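Long-range contact in aminotransferase AspB (Helicobacter pylori 26695, PDB 3EZS), which probably catalyses amino-group transfer with pyridoxal 5'-phosphate as cofactor: residues K221-H227 against G241-D246. Numbering follows the deposited sequence.
Sequences KNVLVIH and GFIAGD
Val225 and His227 pair with Ala244 and Phe242 as antiparallel neighbours in the seven-stranded mixed sheet of the large domain of this fold type I aminotransferase. Strand 241-245 is the antiparallel member of that sheet and lies between strands 223-228 and 85-88. Both pairs are doubly hydrogen-bonded through the backbone. His227 N reaches Phe242 O at 2.8 Å, almost straight at 173°. On the face that carries Val225, His227, Phe242 and Ala244, His227 CB sits over the Phe242 ring, 3.6 Å from its centroid, in a CH-pi contact. The ring planes differ by only 10°, yet little of one ring lies over the other. Phe242 CG lies between its backbone N and carbonyl carbon (chi1 65°), which lays the ring face against His227 CB. On the opposite face, Ile226 CG1 meets Ile243 CD1 at 4.0 Å, and Val94 of helix 92-102 packs on both isoleucines. At the far end Asp246 N donates to Val223 O at 2.9 Å. Asp246 OD2 accepts Asn222 N at 2.7 Å on the anti side, somewhat out of the carboxylate plane, while OD1 caps Arg248 N at the start of helix 247-257. One buried carboxylate thus ties the segment leading into one strand to the helix after the other, and these N-H donors probably stabilise its negative charge.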
loop_
_atom_site.group_PDB
_atom_site.type_symbol
_atom_site.label_atom_id
_atom_site.label_comp_id
_atom_site.label_asym_id
_atom_site.label_seq_id
_atom_site.Cartn_x
_atom_site.Cartn_y
_atom_site.Cartn_z
ATOM N N LYS A 221 -0.219 14.067 22.692
ATOM C CA LYS A 221 -1.128 14.951 21.961
ATOM C C LYS A 221 -0.376 15.722 20.874
ATOM O O LYS A 221 0.694 16.296 21.151
ATOM C CB LYS A 221 -1.780 15.956 22.913
ATOM C CG LYS A 221 -2.712 16.964 22.235
ATOM C CD LYS A 221 -3.453 17.819 23.266
ATOM C CE LYS A 221 -4.460 18.795 22.626
ATOM N NZ LYS A 221 -3.822 19.929 21.887
ATOM N N ASN A 222 -0.944 15.715 19.659
ATOM C CA ASN A 222 -0.397 16.370 18.470
ATOM C C ASN A 222 0.941 15.799 17.943
ATOM O O ASN A 222 1.507 16.345 16.984
ATOM C CB ASN A 222 -0.224 17.883 18.700
ATOM C CG ASN A 222 -1.536 18.638 18.716
ATOM O OD1 ASN A 222 -2.601 18.060 18.897
ATOM N ND2 ASN A 222 -1.456 19.943 18.498
ATOM N N VAL A 223 1.425 14.708 18.528
ATOM C CA VAL A 223 2.769 14.203 18.200
ATOM C C VAL A 223 2.782 12.727 17.795
ATOM O O VAL A 223 2.109 11.880 18.411
ATOM C CB VAL A 223 3.727 14.450 19.388
ATOM C CG1 VAL A 223 5.135 13.905 19.107
ATOM C CG2 VAL A 223 3.781 15.958 19.733
ATOM N N LEU A 224 3.577 12.444 16.759
ATOM C CA LEU A 224 3.715 11.118 16.168
ATOM C C LEU A 224 5.147 10.890 15.662
ATOM O O LEU A 224 5.840 11.824 15.286
ATOM C CB LEU A 224 2.740 10.967 14.988
ATOM C CG LEU A 224 1.237 11.091 15.308
ATOM C CD1 LEU A 224 0.521 11.779 14.206
ATOM C CD2 LEU A 224 0.588 9.766 15.672
ATOM N N VAL A 225 5.579 9.638 15.691
ATOM C CA VAL A 225 6.902 9.234 15.235
ATOM C C VAL A 225 6.670 8.077 14.276
ATOM O O VAL A 225 5.765 7.278 14.474
ATOM C CB VAL A 225 7.847 8.813 16.408
ATOM C CG1 VAL A 225 8.157 10.002 17.361
ATOM C CG2 VAL A 225 7.269 7.637 17.191
ATOM N N ILE A 226 7.483 7.998 13.238
ATOM C CA ILE A 226 7.361 6.986 12.196
ATOM C C ILE A 226 8.644 6.147 12.161
ATOM O O ILE A 226 9.735 6.688 12.083
ATOM C CB ILE A 226 7.074 7.666 10.827
ATOM C CG1 ILE A 226 5.686 8.305 10.859
ATOM C CG2 ILE A 226 7.188 6.648 9.657
ATOM C CD1 ILE A 226 5.268 9.032 9.573
ATOM N N HIS A 227 8.501 4.829 12.239
ATOM C CA HIS A 227 9.646 3.912 12.261
ATOM C C HIS A 227 9.562 2.905 11.132
ATOM O O HIS A 227 8.492 2.697 10.557
ATOM C CB HIS A 227 9.742 3.212 13.625
ATOM C CG HIS A 227 10.197 4.115 14.735
ATOM N ND1 HIS A 227 11.465 4.048 15.278
ATOM C CD2 HIS A 227 9.561 5.121 15.390
ATOM C CE1 HIS A 227 11.584 4.956 16.233
ATOM N NE2 HIS A 227 10.446 5.624 16.324
ATOM N N GLY A 241 6.935 -1.308 9.183
ATOM C CA GLY A 241 7.163 -0.076 9.907
ATOM C C GLY A 241 5.988 0.132 10.832
ATOM O O GLY A 241 5.120 -0.745 10.961
ATOM N N PHE A 242 5.998 1.274 11.506
ATOM C CA PHE A 242 4.915 1.664 12.378
ATOM C C PHE A 242 4.890 3.171 12.579
ATOM O O PHE A 242 5.824 3.896 12.201
ATOM C CB PHE A 242 4.932 0.901 13.725
ATOM C CG PHE A 242 6.128 1.178 14.626
ATOM C CD1 PHE A 242 6.135 2.270 15.492
ATOM C CD2 PHE A 242 7.197 0.292 14.671
ATOM C CE1 PHE A 242 7.223 2.511 16.340
ATOM C CE2 PHE A 242 8.277 0.521 15.517
ATOM C CZ PHE A 242 8.283 1.632 16.355
ATOM N N ILE A 243 3.775 3.619 13.127
ATOM C CA ILE A 243 3.557 5.001 13.518
ATOM C C ILE A 243 3.007 4.931 14.945
ATOM O O ILE A 243 2.077 4.166 15.221
ATOM C CB ILE A 243 2.630 5.769 12.566
ATOM C CG1 ILE A 243 2.484 7.218 13.038
ATOM C CG2 ILE A 243 1.272 5.088 12.433
ATOM C CD1 ILE A 243 1.887 8.119 12.001
ATOM N N ALA A 244 3.616 5.709 15.844
ATOM C CA ALA A 244 3.257 5.728 17.248
ATOM C C ALA A 244 3.090 7.159 17.766
ATOM O O ALA A 244 3.774 8.087 17.305
ATOM C CB ALA A 244 4.328 4.984 18.060
ATOM N N GLY A 245 2.168 7.337 18.709
ATOM C CA GLY A 245 1.921 8.657 19.294
ATOM C C GLY A 245 0.471 8.886 19.676
ATOM O O GLY A 245 -0.166 7.990 20.225
ATOM N N ASP A 246 -0.020 10.084 19.362
ATOM C CA ASP A 246 -1.395 10.566 19.666
ATOM C C ASP A 246 -2.466 9.524 19.351
ATOM O O ASP A 246 -2.783 9.294 18.183
ATOM C CB ASP A 246 -1.677 11.844 18.870
ATOM C CG ASP A 246 -2.902 12.607 19.359
ATOM O OD1 ASP A 246 -3.904 12.001 19.790
ATOM O OD2 ASP A 246 -2.856 13.852 19.248
#